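Local coordinates for secreted protein (Streptomyces lividans TK24, PDB 5LXZ) that is probably a copper-radical oxidase of the galactose oxidase-like AA5 family, using a mononuclear copper site with tyrosine and histidine ligands, at residues K403-Q409 / S421-Y427. The protein carries 1 engineered substitution. Sequence-based numbering, arbitrary orientation.
Sequences KGTRYPQ and SGGSQDY
Arg406 and Ser424 bond to each other through their backbones in both directions, with Arg406 N to Ser424 O at 2.8 Å and Ser424 N to Arg406 O at 2.9 Å. The two segments pair again at Gln409 and Ser421, a second antiparallel hydrogen-bonded pair. Between these pairs Gly423 slides its CA to 3.0 Å from Arg406 O; a side chain there would run into that oxygen and Thr405 CG2. Ser424 OG sits in the plane of the Tyr407 ring at its edge, 3.4 Å from Tyr407 CD2. With chi1 at 60°, between the backbone N and the carbonyl carbon, this hydroxyl also donates to Asp426 O at 2.8 Å, which ties the serine to the backbone two residues on. Arg406 CB lies over one face of the Tyr407 ring, while its extended chain carries the guanidinium to Tyr427, whose ring edge comes over one guanidinium face. Gly372 O and Ser376 O take Arg406 NH2, and Arg428 N is bonded to Tyr407 OH. The chain of Gln409 bends at chi2 (93°), which lays its amide face over Ser421 O, with Gln409 CD 3.4 Å from that oxygen. Its OE1 accepts from Arg458 NE and from a water oxygen 2.7 Å from Gln409 OE1, which is also hydrogen-bonded to Ser421 OG; NE2 bonds weakly to Tyr407 O. A leucine here would probably leave Arg458 NE without this acceptor and the water held at Ser421 OG alone. This is the start of a Kelch propeller blade, its first two strands joined as a hairpin and the second followed by the Kelch diglycine, Gly422-Gly423; the Tyr407 side chain lies about 9 Å from a bound copper.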
ATOM      1  N   LYS A 403      -7.094 -20.062  -5.500  1.00 13.32           N
ATOM      2  CA  LYS A 403      -7.100 -20.153  -4.056  1.00 13.89           C
ATOM      3  C   LYS A 403      -7.334 -18.769  -3.499  1.00 11.65           C
ATOM      4  O   LYS A 403      -6.995 -17.804  -4.142  1.00 10.99           O
ATOM      5  CB  LYS A 403      -5.723 -20.622  -3.572  1.00 16.34           C
ATOM      6  CG  LYS A 403      -5.407 -22.042  -4.025  1.00 20.14           C
ATOM      7  CD  LYS A 403      -3.978 -22.387  -3.710  1.00 22.22           C
ATOM      8  CE  LYS A 403      -3.671 -23.768  -4.266  1.00 24.55           C
ATOM      9  NZ  LYS A 403      -2.342 -24.233  -3.834  1.00 27.73           N
ATOM     10  N   GLY A 404      -7.874 -18.708  -2.305  1.00 10.52           N
ATOM     11  CA  GLY A 404      -7.961 -17.452  -1.600  1.00  9.81           C
ATOM     12  C   GLY A 404      -6.557 -16.912  -1.418  1.00  9.05           C
ATOM     13  O   GLY A 404      -5.639 -17.621  -1.039  1.00  9.06           O
ATOM     14  N   THR A 405      -6.411 -15.620  -1.666  1.00  8.18           N
ATOM     15  CA  THR A 405      -5.077 -15.003  -1.765  1.00  8.23           C
ATOM     16  C   THR A 405      -5.024 -13.655  -1.072  1.00  7.20           C
ATOM     17  O   THR A 405      -5.599 -12.698  -1.623  1.00  7.51           O
ATOM     18  CB  THR A 405      -4.712 -14.799  -3.249  1.00  8.42           C
ATOM     19  OG1 THR A 405      -4.818 -16.053  -3.960  1.00  9.57           O
ATOM     20  CG2 THR A 405      -3.294 -14.310  -3.405  1.00  9.22           C
ATOM     21  N   ARG A 406      -4.349 -13.576   0.076  1.00  6.59           N
ATOM     22  CA  ARG A 406      -3.917 -12.303   0.648  1.00  6.12           C
ATOM     23  C   ARG A 406      -2.660 -11.808  -0.062  1.00  6.20           C
ATOM     24  O   ARG A 406      -1.820 -12.589  -0.495  1.00  6.25           O
ATOM     25  CB  ARG A 406      -3.554 -12.440   2.121  1.00  6.22           C
ATOM     26  CG  ARG A 406      -4.686 -12.703   3.081  1.00  6.55           C
ATOM     27  CD  ARG A 406      -4.115 -12.845   4.443  1.00  6.75           C
ATOM     28  NE  ARG A 406      -5.113 -12.918   5.493  1.00  6.94           N
ATOM     29  CZ  ARG A 406      -5.677 -11.866   6.099  1.00  7.17           C
ATOM     30  NH1 ARG A 406      -5.446 -10.611   5.685  1.00  7.13           N
ATOM     31  NH2 ARG A 406      -6.497 -12.043   7.113  1.00  6.79           N
ATOM     32  N   TYR A 407      -2.473 -10.483  -0.092  1.00  5.83           N
ATOM     33  CA  TYR A 407      -1.217  -9.883  -0.531  1.00  5.63           C
ATOM     34  C   TYR A 407      -0.827 -10.099  -2.004  1.00  5.52           C
ATOM     35  O   TYR A 407       0.354 -10.072  -2.299  1.00  5.74           O
ATOM     36  CB  TYR A 407      -0.004 -10.280   0.332  1.00  5.68           C
ATOM     37  CG  TYR A 407      -0.266 -10.475   1.789  1.00  5.70           C
ATOM     38  CD1 TYR A 407      -0.416  -9.396   2.668  1.00  6.03           C
ATOM     39  CD2 TYR A 407      -0.281 -11.742   2.316  1.00  5.97           C
ATOM     40  CE1 TYR A 407      -0.638  -9.595   4.022  1.00  6.12           C
ATOM     41  CE2 TYR A 407      -0.514 -11.919   3.669  1.00  5.84           C
ATOM     42  CZ  TYR A 407      -0.639 -10.844   4.518  1.00  5.96           C
ATOM     43  OH  TYR A 407      -0.849 -11.073   5.885  1.00  6.71           O
ATOM     44  N   PRO A 408      -1.763 -10.338  -2.929  1.00  5.70           N
ATOM     45  CA  PRO A 408      -1.273 -10.550  -4.301  1.00  6.13           C
ATOM     46  C   PRO A 408      -0.573  -9.316  -4.809  1.00  6.23           C
ATOM     47  O   PRO A 408      -1.023  -8.163  -4.553  1.00  6.06           O
ATOM     48  CB  PRO A 408      -2.559 -10.779  -5.112  1.00  6.11           C
ATOM     49  CG  PRO A 408      -3.588 -10.020  -4.330  1.00  5.99           C
ATOM     50  CD  PRO A 408      -3.217 -10.185  -2.875  1.00  5.87           C
ATOM     51  N   GLN A 409       0.557  -9.538  -5.487  1.00  6.41           N
ATOM     52  CA  GLN A 409       1.220  -8.455  -6.234  1.00  6.84           C
ATOM     53  C   GLN A 409       0.471  -8.236  -7.535  1.00  7.07           C
ATOM     54  O   GLN A 409      -0.064  -9.186  -8.116  1.00  6.71           O
ATOM     55  CB  GLN A 409       2.669  -8.808  -6.507  1.00  7.27           C
ATOM     56  CG  GLN A 409       3.555  -8.896  -5.271  1.00  7.67           C
ATOM     57  CD  GLN A 409       3.681 -10.301  -4.682  1.00  8.35           C
ATOM     58  OE1 GLN A 409       4.289 -11.181  -5.301  1.00  9.89           O
ATOM     59  NE2 GLN A 409       3.125 -10.527  -3.507  1.00  8.20           N
ATOM     60  N   SER A 421       0.430 -11.892  -9.159  1.00  6.91           N
ATOM     61  CA  SER A 421       1.369 -12.931  -8.729  1.00  7.33           C
ATOM     62  C   SER A 421       1.496 -13.014  -7.229  1.00  7.67           C
ATOM     63  O   SER A 421       1.404 -12.019  -6.519  1.00  8.06           O
ATOM     64  CB  SER A 421       2.749 -12.654  -9.381  1.00  7.60           C
ATOM     65  OG  SER A 421       3.676 -13.699  -9.155  1.00  8.28           O
ATOM     66  N   GLY A 422       1.822 -14.205  -6.762  1.00  7.57           N
ATOM     67  CA  GLY A 422       2.171 -14.390  -5.386  1.00  7.07           C
ATOM     68  C   GLY A 422       1.014 -14.220  -4.444  1.00  6.90           C
ATOM     69  O   GLY A 422      -0.153 -14.447  -4.809  1.00  7.22           O
ATOM     70  N   GLY A 423       1.336 -13.831  -3.224  1.00  6.81           N
ATOM     71  CA  GLY A 423       0.380 -13.801  -2.163  1.00  6.67           C
ATOM     72  C   GLY A 423       0.383 -15.075  -1.349  1.00  6.97           C
ATOM     73  O   GLY A 423       1.218 -15.951  -1.585  1.00  7.05           O
ATOM     74  N   SER A 424      -0.488 -15.162  -0.357  1.00  6.83           N
ATOM     75  CA  SER A 424      -0.562 -16.367   0.472  1.00  7.40           C
ATOM     76  C   SER A 424      -1.988 -16.653   0.824  1.00  7.98           C
ATOM     77  O   SER A 424      -2.841 -15.777   0.846  1.00  7.44           O
ATOM     78  CB  SER A 424       0.276 -16.245   1.722  1.00  7.70           C
ATOM     79  OG  SER A 424      -0.152 -15.161   2.534  1.00  7.89           O
ATOM     80  N   GLN A 425      -2.263 -17.918   1.129  1.00  8.75           N
ATOM     81  CA  GLN A 425      -3.627 -18.288   1.405  1.00  9.27           C
ATOM     82  C   GLN A 425      -4.091 -17.853   2.800  1.00  9.11           C
ATOM     83  O   GLN A 425      -5.302 -17.749   3.038  1.00  9.55           O
ATOM     84  CB  GLN A 425      -3.786 -19.798   1.246  1.00 11.43           C
ATOM     85  CG  GLN A 425      -5.215 -20.295   1.193  1.00 13.76           C
ATOM     86  CD  GLN A 425      -5.367 -21.729   0.613  1.00 15.71           C
ATOM     87  OE1 GLN A 425      -4.436 -22.328   0.135  1.00 20.08           O
ATOM     88  NE2 GLN A 425      -6.578 -22.222   0.630  1.00 20.27           N
ATOM     89  N   ASP A 426      -3.138 -17.623   3.707  1.00  8.64           N
ATOM     90  CA  ASP A 426      -3.442 -17.214   5.059  1.00  9.33           C
ATOM     91  C   ASP A 426      -2.569 -16.065   5.508  1.00  8.36           C
ATOM     92  O   ASP A 426      -1.590 -15.688   4.844  1.00  7.81           O
ATOM     93  CB  ASP A 426      -3.284 -18.451   5.965  1.00 10.12           C
ATOM     94  CG  ASP A 426      -4.115 -18.391   7.236  1.00 12.11           C
ATOM     95  OD1 ASP A 426      -4.773 -17.364   7.586  1.00 12.19           O
ATOM     96  OD2 ASP A 426      -4.016 -19.391   8.006  1.00 14.41           O
ATOM     97  N   TYR A 427      -2.914 -15.526   6.663  1.00  8.15           N
ATOM     98  CA  TYR A 427      -2.236 -14.398   7.300  1.00  8.32           C
ATOM     99  C   TYR A 427      -0.741 -14.584   7.389  1.00  8.18           C
ATOM    100  O   TYR A 427      -0.283 -15.570   7.930  1.00  8.79           O
ATOM    101  CB  TYR A 427      -2.854 -14.171   8.684  1.00  8.51           C
ATOM    102  CG  TYR A 427      -2.227 -13.064   9.469  1.00  8.53           C
ATOM    103  CD1 TYR A 427      -2.588 -11.728   9.263  1.00  8.53           C
ATOM    104  CD2 TYR A 427      -1.277 -13.340  10.447  1.00  8.77           C
ATOM    105  CE1 TYR A 427      -2.025 -10.708  10.007  1.00  8.85           C
ATOM    106  CE2 TYR A 427      -0.683 -12.341  11.191  1.00  9.07           C
ATOM    107  CZ  TYR A 427      -1.030 -11.012  10.942  1.00  8.72           C
ATOM    108  OH  TYR A 427      -0.468 -10.027  11.675  1.00  9.71           O
TER
HETATM  109  O   HOH W   1       5.060 -13.280  -6.829  1.00  7.68           O